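PDB 3N7X: capsid protein from Infectious hypodermal and hematopoietic necrosis virus, which forms the icosahedral shell of a shrimp-infecting parvovirus, sixty copies of a beta-barrel subunit assembling into the particle, and binds calcium. Local coordinates for residues Y109-H114 against G229-P234; V119-V124 against R284-F289; E150-T155 against F265-P270; H159-T164 against K322-H327. All coordinates share one frame; numbering follows the deposited sequence.

Contact 1 (Y109-H114 against G229-P234); sequences YGWKVH and GPTFIP
V113 and I233 meet through their branched methyls, CG1 of V113 lying 3.8 Å from CG2 of I233. The valine places that methyl anti to its own backbone N (chi1 175°), which turns CG1 to the isoleucine while CG2 leans to the ring of P234. The two side chains cross at about a right angle, and CG1 of V113 also touches CG1 and CD1 of I233, both 4.1 Å from it. The second methyl of the valine stands farther off, CG2 to CD of P234 being 4.4 Å.

W111, two residues earlier on the same strand, extends this apolar patch. Its CG sits between the backbone N and the carbonyl carbon (chi1 48°), and this torsion swings the indole round so that its six-membered ring comes close to the loop although the bond to CB does not aim there. P234 CD lies at the ring edge, near its plane, 4.2 Å from CZ3 of W111, and CG2 of T231 approaches CH2 of W111 more loosely at 4.5 Å.

The contact joins the start of strand 111-131, in the antiparallel sheet of the capsid barrel, to the loop between strands 220-221 and 264-268. L293 and L291 of strand 281-296 add to the apolar surroundings of W111 and V113, and the indole NE1 donates to the carbonyl of G223. T231 N bonds to N80. No hydrogen bond links 109-114 to 229-234, so between these two segments the loop rests on the strand through buried methyl, ring and proline packing, without directional bonds.

Contact 2 (V119-V124 against R284-F289); sequences VMHSMV and RVQADF
H121 and Q286 lie side by side on one face of the sheet, their side chains pointing the same way, with CB of Q286 over one face of the imidazole, 4.1 Å from the centroid, in a CH-pi contact. The histidine CG lies between its backbone N and carbonyl carbon (chi1 63°), which tips the ring over the neighbouring strand. D288 comes to the ring edge from across, its carboxylate plane turned 64° from that of the imidazole. Q286 is extended, and its NE2 donates to OD1 of D288 at 2.9 Å, nearly straight at 167° and on the syn lone pair, tying two residues of strand 281-296 together. The other carboxylate oxygen, OD2, accepts from the backbone N of L38 of a neighbouring subunit.

Beneath these side chains, strands 111-131 and 281-296 pair antiparallel in a sheet of the capsid beta-barrel. V119 with D288, H121 with Q286 and V124 with R284 are hydrogen-bonded pairs; the bond from Q286 N to H121 O is 3.0 Å. Between H121 and V124 the register slips by one residue, a beta bulge, where S122 has positive phi and psi. Its OG is bonded to Q202 of one neighbouring subunit and H35 of another.

On the other face, M120 CG packs on A287 CB at 4.2 Å. At the bulge, M123 runs alongside V285, its CB 3.8 Å from CG1 of the valine, and M203 of strand 199-203 lies against M120, M123 and V285. Farther along, R284 makes a cation-pi contact with Y55, a residue seen to bind calcium.

Contact 3 (E150-T155 against F265-P270); sequences EIFKDT and FMRMSP
E150 and R267 form a salt bridge, OE1 of the glutamate lying 2.9 Å from NE of the arginine in a bond of 172°. The two side chains run side by side, pointing the same way, with carboxylate and guanidinium planes only 28° apart. OE1 lies in the guanidinium plane, so the arginine presents an edge to the acid while CG of P270 sits over the centre of one guanidinium face. R267 reaches this place with CG between its backbone N and carbonyl carbon (chi1 80°) and then stays extended as far as NE.

The second carboxylate oxygen is gripped separately: OG of S269 donates to OE2 of E150 at 2.8 Å, from well above the carboxylate plane. Y55 of a neighbouring subunit bonds through its OH to both E150 OE2 and R267 NH2. NH2 also donates to the carbonyl of Y190.

Backbone bonds pair strands 149-153 and 264-268 antiparallel, as neighbours within a sheet of the capsid subunit. F152 N donates to F265 O at 2.7 Å, and E150 N to R267 O at 2.9 Å.

Apolar contact divides between the two faces. I151 CG1 meets M266 CG at 3.9 Å, the side chains lying side by side; on the face with E150 and R267, CB of F152 faces CB of F265 at 4.3 Å.

Buried charge is therefore offset within the sheet, and the acid would probably stay ionised beside its arginine. Through its bonds to the Y55 hydroxyl of a neighbouring subunit, the same polar cluster ties the strand pair into the intersubunit interface; Y55 is itself a residue seen to bind calcium.

Contact 4 (H159-T164 against K322-H327); sequences HNQLST and KCYIMH
S163 OG receives the ammonium group of K322, NZ donating at 2.8 Å, and the lysine is held further by a water that accepts from NZ of K322 at 3.1 Å and from NE2 of Q161. K322 bends at its second torsion (chi2 -66°), which brings its end back across the neighbouring strand to the serine. Strands 161-164 and 322-324 pair antiparallel at one border of an antiparallel sheet of the capsid subunit, with 322-324 outermost within the chain.

Q161 and Y324 share a face with this polar group. The glutamine is extended, with CG anti to the backbone N, and lies along the tyrosine; its amide plane is 53° from the ring, and OE1 of Q161 comes 3.4 Å from CE1 of Y324. The phenol OH itself bonds to Q319.

L162 and C323 form a hydrogen-bonded pair whose side chains occupy the other face, where their CB atoms touch and F265 packs against the cysteine. L162 CD1 also meets I325 CD1 at 4.2 Å.

Past the strand ends, I325 N still donates to N160 O at 3.0 Å. Q239 bonds to that same carbonyl oxygen. The last tie is the imidazole of H327, whose NE2, also weakly bonded to D154, makes a weak bond, bent to 124°, to H159 O at 2.8 Å.

In the fold
Contacts 3 and 4 belong to one antiparallel sheet; their centres are 15 Å apart and they meet where F265 packs on C323 and I325 and where D154 OD2 probably bonds to H159 N. Contacts 1 and 2 both use strand 111-131, and contact 2 pairs it with strand 281-296 in the other sheet; their centres lie 25 Å apart. M120 touches I151 and M266, packing contact 2 against contact 3, while F232 against Y324 joins contact 1 to contact 4. Along the chain the segments of most contacts alternate, contact 3 alone being nested within contact 2, so distant sequence regions interlock in a single capsid subunit.

Contact 1 (Y109-H114 against G229-P234)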
# COMPACT_ATOMS: atom_id res chain seq x y z
N TYR A 109 55.26 20.52 -78.80
CA TYR A 109 54.74 20.90 -77.50
C TYR A 109 54.97 19.96 -76.32
O TYR A 109 54.73 20.34 -75.18
CB TYR A 109 53.26 21.23 -77.65
CG TYR A 109 53.06 22.38 -78.62
CD1 TYR A 109 53.38 23.69 -78.24
CD2 TYR A 109 52.65 22.16 -79.93
CE1 TYR A 109 53.30 24.74 -79.14
CE2 TYR A 109 52.57 23.21 -80.85
CZ TYR A 109 52.89 24.50 -80.45
OH TYR A 109 52.84 25.55 -81.34
N GLY A 110 55.45 18.75 -76.59
CA GLY A 110 55.74 17.85 -75.48
C GLY A 110 54.78 16.71 -75.21
O GLY A 110 53.60 16.75 -75.56
N TRP A 111 55.31 15.68 -74.55
CA TRP A 111 54.53 14.50 -74.23
C TRP A 111 55.06 13.77 -73.00
O TRP A 111 56.16 14.06 -72.51
CB TRP A 111 54.55 13.54 -75.42
CG TRP A 111 55.93 13.32 -75.97
CD1 TRP A 111 56.52 13.98 -77.01
CD2 TRP A 111 56.92 12.41 -75.47
NE1 TRP A 111 57.81 13.53 -77.20
CE2 TRP A 111 58.08 12.57 -76.26
CE3 TRP A 111 56.94 11.47 -74.42
CZ2 TRP A 111 59.25 11.83 -76.05
CZ3 TRP A 111 58.11 10.73 -74.21
CH2 TRP A 111 59.25 10.92 -75.02
N LYS A 112 54.26 12.83 -72.50
CA LYS A 112 54.61 12.00 -71.34
C LYS A 112 54.10 10.61 -71.63
O LYS A 112 53.12 10.44 -72.36
CB LYS A 112 53.86 12.44 -70.08
CG LYS A 112 54.20 13.77 -69.50
CD LYS A 112 53.33 14.00 -68.27
CE LYS A 112 53.65 15.35 -67.66
NZ LYS A 112 52.81 15.61 -66.47
N VAL A 113 54.74 9.62 -71.03
CA VAL A 113 54.29 8.24 -71.15
C VAL A 113 53.92 7.86 -69.73
O VAL A 113 54.75 7.91 -68.82
CB VAL A 113 55.39 7.30 -71.66
CG1 VAL A 113 54.87 5.87 -71.64
CG2 VAL A 113 55.80 7.69 -73.06
N HIS A 114 52.66 7.50 -69.53
CA HIS A 114 52.18 7.12 -68.22
C HIS A 114 52.47 5.66 -67.92
O HIS A 114 53.22 5.34 -67.00
CB HIS A 114 50.68 7.38 -68.11
CG HIS A 114 50.33 8.83 -68.02
ND1 HIS A 114 50.55 9.58 -66.89
CD2 HIS A 114 49.85 9.69 -68.95
CE1 HIS A 114 50.22 10.84 -67.12
NE2 HIS A 114 49.79 10.93 -68.36
N GLY A 229 66.80 5.37 -83.95
CA GLY A 229 67.29 5.04 -82.62
C GLY A 229 66.18 4.91 -81.59
O GLY A 229 65.24 5.70 -81.57
N PRO A 230 66.29 3.90 -80.71
CA PRO A 230 65.26 3.71 -79.69
C PRO A 230 65.18 4.87 -78.70
O PRO A 230 66.20 5.36 -78.21
CB PRO A 230 65.69 2.40 -79.02
CG PRO A 230 67.18 2.45 -79.13
CD PRO A 230 67.39 2.94 -80.55
N THR A 231 63.96 5.32 -78.43
CA THR A 231 63.73 6.40 -77.48
C THR A 231 63.13 5.74 -76.24
O THR A 231 62.11 5.05 -76.32
CB THR A 231 62.77 7.45 -78.04
OG1 THR A 231 63.34 8.04 -79.22
CG2 THR A 231 62.50 8.54 -77.02
N PHE A 232 63.78 5.94 -75.09
CA PHE A 232 63.33 5.33 -73.85
C PHE A 232 62.18 6.02 -73.15
O PHE A 232 62.10 7.25 -73.13
CB PHE A 232 64.49 5.23 -72.85
CG PHE A 232 65.69 4.47 -73.35
CD1 PHE A 232 65.63 3.72 -74.52
CD2 PHE A 232 66.88 4.49 -72.63
CE1 PHE A 232 66.74 3.00 -74.97
CE2 PHE A 232 67.99 3.78 -73.07
CZ PHE A 232 67.92 3.03 -74.24
N ILE A 233 61.28 5.23 -72.59
CA ILE A 233 60.18 5.78 -71.82
C ILE A 233 60.90 6.42 -70.64
O ILE A 233 61.73 5.78 -69.99
CB ILE A 233 59.24 4.66 -71.35
CG1 ILE A 233 58.43 4.14 -72.54
CG2 ILE A 233 58.34 5.16 -70.23
CD1 ILE A 233 57.64 2.88 -72.27
N PRO A 234 60.63 7.70 -70.36
CA PRO A 234 61.28 8.42 -69.26
C PRO A 234 61.45 7.66 -67.95
O PRO A 234 60.48 7.31 -67.28
CB PRO A 234 60.41 9.67 -69.11
CG PRO A 234 59.98 9.92 -70.51
CD PRO A 234 59.58 8.54 -70.98

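Contact 2 (V119-V124 against R284-F289)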
# COMPACT_ATOMS: atom_id res chain seq x y z
N VAL A 119 51.72 -8.40 -72.66
CA VAL A 119 51.19 -9.60 -72.05
C VAL A 119 51.40 -10.67 -73.09
O VAL A 119 50.90 -10.57 -74.21
CB VAL A 119 49.67 -9.50 -71.77
CG1 VAL A 119 49.20 -10.79 -71.11
CG2 VAL A 119 49.38 -8.33 -70.88
N MET A 120 52.19 -11.69 -72.75
CA MET A 120 52.41 -12.78 -73.67
C MET A 120 51.52 -13.92 -73.20
O MET A 120 51.42 -14.17 -72.00
CB MET A 120 53.87 -13.22 -73.66
CG MET A 120 54.83 -12.14 -74.15
SD MET A 120 56.52 -12.77 -74.34
CE MET A 120 57.01 -13.02 -72.61
N HIS A 121 50.86 -14.58 -74.15
CA HIS A 121 49.98 -15.68 -73.80
C HIS A 121 49.81 -16.64 -74.96
O HIS A 121 50.43 -16.49 -76.00
CB HIS A 121 48.60 -15.13 -73.39
CG HIS A 121 47.88 -14.40 -74.48
ND1 HIS A 121 48.05 -13.05 -74.72
CD2 HIS A 121 46.98 -14.83 -75.41
CE1 HIS A 121 47.29 -12.68 -75.74
NE2 HIS A 121 46.63 -13.75 -76.17
N SER A 122 48.96 -17.65 -74.75
CA SER A 122 48.65 -18.63 -75.77
C SER A 122 49.86 -19.32 -76.39
O SER A 122 49.93 -19.50 -77.61
CB SER A 122 47.84 -17.96 -76.88
OG SER A 122 46.65 -17.41 -76.35
N MET A 123 50.82 -19.71 -75.56
CA MET A 123 52.01 -20.37 -76.08
C MET A 123 51.70 -21.68 -76.80
O MET A 123 50.85 -22.46 -76.37
CB MET A 123 52.99 -20.67 -74.95
CG MET A 123 54.18 -21.48 -75.42
SD MET A 123 55.27 -21.92 -74.08
CE MET A 123 55.92 -20.29 -73.65
N VAL A 124 52.41 -21.91 -77.90
CA VAL A 124 52.27 -23.13 -78.68
C VAL A 124 53.67 -23.73 -78.84
O VAL A 124 54.48 -23.23 -79.62
CB VAL A 124 51.69 -22.85 -80.08
CG1 VAL A 124 51.63 -24.14 -80.89
CG2 VAL A 124 50.31 -22.24 -79.95
N ARG A 284 55.77 -20.49 -80.03
CA ARG A 284 55.21 -19.26 -80.58
C ARG A 284 54.17 -18.76 -79.60
O ARG A 284 53.36 -19.53 -79.08
CB ARG A 284 54.55 -19.51 -81.93
CG ARG A 284 53.55 -18.43 -82.35
CD ARG A 284 53.04 -18.79 -83.71
NE ARG A 284 51.88 -18.05 -84.20
CZ ARG A 284 50.69 -18.02 -83.60
NH1 ARG A 284 50.49 -18.67 -82.47
NH2 ARG A 284 49.68 -17.40 -84.19
N VAL A 285 54.19 -17.46 -79.34
CA VAL A 285 53.24 -16.87 -78.42
C VAL A 285 52.61 -15.64 -79.05
O VAL A 285 53.08 -15.16 -80.08
CB VAL A 285 53.93 -16.42 -77.10
CG1 VAL A 285 54.69 -17.58 -76.48
CG2 VAL A 285 54.88 -15.26 -77.38
N GLN A 286 51.54 -15.16 -78.43
CA GLN A 286 50.89 -13.95 -78.90
C GLN A 286 51.31 -12.89 -77.89
O GLN A 286 51.38 -13.17 -76.69
CB GLN A 286 49.37 -14.08 -78.89
CG GLN A 286 48.68 -12.87 -79.49
CD GLN A 286 47.17 -12.96 -79.45
OE1 GLN A 286 46.59 -14.00 -79.75
NE2 GLN A 286 46.51 -11.85 -79.10
N ALA A 287 51.62 -11.70 -78.36
CA ALA A 287 52.04 -10.64 -77.46
C ALA A 287 51.21 -9.39 -77.70
O ALA A 287 51.23 -8.82 -78.79
CB ALA A 287 53.52 -10.34 -77.67
N ASP A 288 50.47 -8.97 -76.68
CA ASP A 288 49.63 -7.79 -76.80
C ASP A 288 50.33 -6.61 -76.13
O ASP A 288 50.79 -6.71 -74.98
CB ASP A 288 48.26 -8.05 -76.17
CG ASP A 288 47.50 -9.19 -76.87
OD1 ASP A 288 47.79 -9.46 -78.06
OD2 ASP A 288 46.61 -9.80 -76.23
N PHE A 289 50.43 -5.50 -76.86
CA PHE A 289 51.10 -4.29 -76.39
C PHE A 289 50.17 -3.12 -76.21
O PHE A 289 49.17 -3.00 -76.91
CB PHE A 289 52.16 -3.85 -77.41
CG PHE A 289 53.32 -4.78 -77.54
CD1 PHE A 289 54.56 -4.43 -77.01
CD2 PHE A 289 53.19 -5.99 -78.22
CE1 PHE A 289 55.67 -5.28 -77.16
CE2 PHE A 289 54.29 -6.84 -78.38
CZ PHE A 289 55.53 -6.49 -77.84

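Contact 3 (E150-T155 against F265-P270)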
# COMPACT_ATOMS: atom_id res chain seq x y z
N GLU A 150 62.02 -19.87 -70.77
CA GLU A 150 62.66 -19.32 -69.57
C GLU A 150 62.74 -17.80 -69.73
O GLU A 150 63.10 -17.30 -70.79
CB GLU A 150 64.07 -19.89 -69.39
CG GLU A 150 64.12 -21.41 -69.32
CD GLU A 150 65.52 -21.96 -69.05
OE1 GLU A 150 66.51 -21.36 -69.52
OE2 GLU A 150 65.63 -23.01 -68.38
N ILE A 151 62.38 -17.08 -68.67
CA ILE A 151 62.40 -15.62 -68.68
C ILE A 151 63.29 -15.12 -67.55
O ILE A 151 63.11 -15.49 -66.39
CB ILE A 151 60.97 -15.06 -68.53
CG1 ILE A 151 60.10 -15.60 -69.66
CG2 ILE A 151 60.99 -13.54 -68.53
CD1 ILE A 151 58.64 -15.28 -69.51
N PHE A 152 64.25 -14.26 -67.90
CA PHE A 152 65.21 -13.72 -66.93
C PHE A 152 65.22 -12.20 -66.83
O PHE A 152 64.80 -11.49 -67.74
CB PHE A 152 66.62 -14.16 -67.31
CG PHE A 152 66.80 -15.65 -67.46
CD1 PHE A 152 67.05 -16.45 -66.35
CD2 PHE A 152 66.75 -16.24 -68.72
CE1 PHE A 152 67.25 -17.83 -66.49
CE2 PHE A 152 66.94 -17.61 -68.87
CZ PHE A 152 67.20 -18.41 -67.76
N LYS A 153 65.73 -11.71 -65.70
CA LYS A 153 65.91 -10.29 -65.41
C LYS A 153 67.21 -10.22 -64.62
O LYS A 153 67.44 -11.06 -63.74
CB LYS A 153 64.77 -9.73 -64.56
CG LYS A 153 63.42 -9.58 -65.25
CD LYS A 153 62.39 -9.02 -64.27
CE LYS A 153 60.99 -8.93 -64.86
NZ LYS A 153 60.02 -8.29 -63.92
N ASP A 154 68.05 -9.25 -64.94
CA ASP A 154 69.33 -9.10 -64.25
C ASP A 154 69.13 -8.26 -63.00
O ASP A 154 69.45 -7.07 -62.98
CB ASP A 154 70.35 -8.45 -65.19
CG ASP A 154 71.67 -8.14 -64.51
OD1 ASP A 154 72.00 -8.80 -63.50
OD2 ASP A 154 72.38 -7.23 -65.00
N THR A 155 68.62 -8.89 -61.94
CA THR A 155 68.37 -8.18 -60.70
C THR A 155 69.57 -8.04 -59.78
O THR A 155 69.61 -7.15 -58.93
CB THR A 155 67.24 -8.85 -59.89
OG1 THR A 155 67.57 -10.22 -59.64
CG2 THR A 155 65.93 -8.78 -60.65
N PHE A 265 64.71 -11.07 -70.64
CA PHE A 265 65.54 -11.87 -71.53
C PHE A 265 64.93 -13.26 -71.54
O PHE A 265 64.43 -13.73 -70.51
CB PHE A 265 66.97 -11.90 -71.01
CG PHE A 265 67.64 -10.56 -71.02
CD1 PHE A 265 68.19 -10.06 -72.20
CD2 PHE A 265 67.69 -9.78 -69.87
CE1 PHE A 265 68.77 -8.79 -72.23
CE2 PHE A 265 68.27 -8.51 -69.89
CZ PHE A 265 68.81 -8.02 -71.08
N MET A 266 64.94 -13.93 -72.69
CA MET A 266 64.33 -15.25 -72.79
C MET A 266 65.07 -16.23 -73.67
O MET A 266 66.00 -15.88 -74.39
CB MET A 266 62.91 -15.13 -73.35
CG MET A 266 62.04 -14.12 -72.65
SD MET A 266 61.03 -13.23 -73.85
CE MET A 266 62.31 -12.24 -74.63
N ARG A 267 64.61 -17.48 -73.60
CA ARG A 267 65.13 -18.58 -74.40
C ARG A 267 64.30 -19.81 -74.05
O ARG A 267 63.93 -20.01 -72.89
CB ARG A 267 66.60 -18.87 -74.08
CG ARG A 267 66.85 -19.68 -72.82
CD ARG A 267 68.31 -20.08 -72.70
NE ARG A 267 68.57 -20.85 -71.49
CZ ARG A 267 69.76 -21.34 -71.16
NH1 ARG A 267 70.81 -21.14 -71.94
NH2 ARG A 267 69.89 -22.03 -70.03
N MET A 268 63.97 -20.61 -75.06
CA MET A 268 63.22 -21.82 -74.80
C MET A 268 64.19 -22.63 -73.95
O MET A 268 65.40 -22.61 -74.21
CB MET A 268 62.90 -22.53 -76.11
CG MET A 268 62.00 -23.75 -75.98
SD MET A 268 60.23 -23.44 -75.70
CE MET A 268 60.19 -21.72 -75.51
N SER A 269 63.70 -23.31 -72.92
CA SER A 269 64.59 -24.08 -72.06
C SER A 269 65.33 -25.15 -72.87
O SER A 269 64.71 -26.01 -73.50
CB SER A 269 63.78 -24.73 -70.93
OG SER A 269 64.64 -25.17 -69.89
N PRO A 270 66.67 -25.10 -72.88
CA PRO A 270 67.50 -26.05 -73.62
C PRO A 270 67.52 -27.44 -72.99
O PRO A 270 68.18 -27.66 -71.98
CB PRO A 270 68.87 -25.38 -73.61
CG PRO A 270 68.88 -24.72 -72.27
CD PRO A 270 67.50 -24.10 -72.18

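Contact 4 (H159-T164 against K322-H327)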
# COMPACT_ATOMS: atom_id res chain seq x y z
N HIS A 159 75.21 -7.12 -65.55
CA HIS A 159 75.60 -6.33 -66.70
C HIS A 159 75.14 -4.88 -66.75
O HIS A 159 74.12 -4.51 -66.17
CB HIS A 159 75.09 -7.01 -67.97
CG HIS A 159 75.31 -8.50 -67.98
ND1 HIS A 159 76.55 -9.07 -68.13
CD2 HIS A 159 74.43 -9.52 -67.87
CE1 HIS A 159 76.43 -10.39 -68.11
NE2 HIS A 159 75.15 -10.68 -67.95
N ASN A 160 75.89 -4.07 -67.49
CA ASN A 160 75.58 -2.65 -67.68
C ASN A 160 75.19 -2.41 -69.14
O ASN A 160 74.16 -1.80 -69.43
CB ASN A 160 76.80 -1.79 -67.34
CG ASN A 160 77.16 -1.86 -65.87
OD1 ASN A 160 78.34 -1.82 -65.50
ND2 ASN A 160 76.15 -1.96 -65.01
N GLN A 161 76.03 -2.90 -70.05
CA GLN A 161 75.78 -2.72 -71.48
C GLN A 161 76.09 -3.97 -72.30
O GLN A 161 77.13 -4.60 -72.13
CB GLN A 161 76.63 -1.55 -71.99
CG GLN A 161 76.38 -1.19 -73.45
CD GLN A 161 77.36 -0.16 -73.98
OE1 GLN A 161 77.66 0.84 -73.31
NE2 GLN A 161 77.87 -0.40 -75.19
N LEU A 162 75.18 -4.31 -73.21
CA LEU A 162 75.38 -5.48 -74.05
C LEU A 162 75.14 -5.13 -75.51
O LEU A 162 74.56 -4.09 -75.82
CB LEU A 162 74.42 -6.59 -73.64
CG LEU A 162 74.46 -7.01 -72.17
CD1 LEU A 162 73.35 -8.00 -71.90
CD2 LEU A 162 75.83 -7.61 -71.81
N SER A 163 75.61 -6.00 -76.40
CA SER A 163 75.43 -5.81 -77.83
C SER A 163 74.56 -6.92 -78.37
O SER A 163 74.53 -8.02 -77.82
CB SER A 163 76.77 -5.84 -78.56
OG SER A 163 77.54 -4.68 -78.30
N THR A 164 73.84 -6.63 -79.45
CA THR A 164 73.00 -7.62 -80.09
C THR A 164 73.95 -8.61 -80.76
O THR A 164 75.08 -8.25 -81.10
CB THR A 164 72.12 -6.97 -81.15
OG1 THR A 164 72.91 -6.05 -81.91
CG2 THR A 164 70.97 -6.22 -80.51
N LYS A 322 72.23 -2.15 -79.34
CA LYS A 322 72.72 -2.10 -77.97
C LYS A 322 71.61 -2.36 -76.97
O LYS A 322 70.43 -2.17 -77.26
CB LYS A 322 73.34 -0.73 -77.67
CG LYS A 322 74.58 -0.41 -78.47
CD LYS A 322 75.72 -1.34 -78.12
CE LYS A 322 76.91 -1.05 -79.04
NZ LYS A 322 78.06 -1.96 -78.77
N CYS A 323 72.01 -2.80 -75.78
CA CYS A 323 71.08 -3.09 -74.71
C CYS A 323 71.64 -2.51 -73.42
O CYS A 323 72.70 -2.91 -72.96
CB CYS A 323 70.92 -4.61 -74.58
SG CYS A 323 70.07 -5.16 -73.09
N TYR A 324 70.92 -1.54 -72.85
CA TYR A 324 71.36 -0.91 -71.61
C TYR A 324 70.51 -1.36 -70.43
O TYR A 324 69.28 -1.21 -70.45
CB TYR A 324 71.28 0.61 -71.74
CG TYR A 324 72.25 1.17 -72.74
CD1 TYR A 324 73.56 1.49 -72.37
CD2 TYR A 324 71.88 1.35 -74.08
CE1 TYR A 324 74.47 1.98 -73.31
CE2 TYR A 324 72.78 1.83 -75.02
CZ TYR A 324 74.08 2.14 -74.63
OH TYR A 324 74.98 2.59 -75.57
N ILE A 325 71.16 -1.91 -69.41
CA ILE A 325 70.44 -2.38 -68.24
C ILE A 325 70.63 -1.42 -67.07
O ILE A 325 71.75 -1.05 -66.73
CB ILE A 325 70.94 -3.77 -67.83
CG1 ILE A 325 70.78 -4.72 -69.02
CG2 ILE A 325 70.16 -4.28 -66.63
CD1 ILE A 325 71.37 -6.08 -68.79
N MET A 326 69.51 -1.03 -66.46
CA MET A 326 69.53 -0.11 -65.33
C MET A 326 69.79 -0.80 -63.98
O MET A 326 69.23 -1.86 -63.71
CB MET A 326 68.21 0.64 -65.26
CG MET A 326 68.16 1.70 -64.18
SD MET A 326 66.48 2.27 -63.86
CE MET A 326 66.17 3.31 -65.29
N HIS A 327 70.63 -0.19 -63.16
CA HIS A 327 70.92 -0.72 -61.83
C HIS A 327 71.08 0.44 -60.86
O HIS A 327 72.05 1.19 -60.95
CB HIS A 327 72.21 -1.54 -61.82
CG HIS A 327 72.12 -2.82 -62.59
ND1 HIS A 327 71.17 -3.78 -62.34
CD2 HIS A 327 72.87 -3.29 -63.62
CE1 HIS A 327 71.33 -4.79 -63.18
NE2 HIS A 327 72.36 -4.52 -63.96
O HOH W 1 78.61 -3.10 -75.91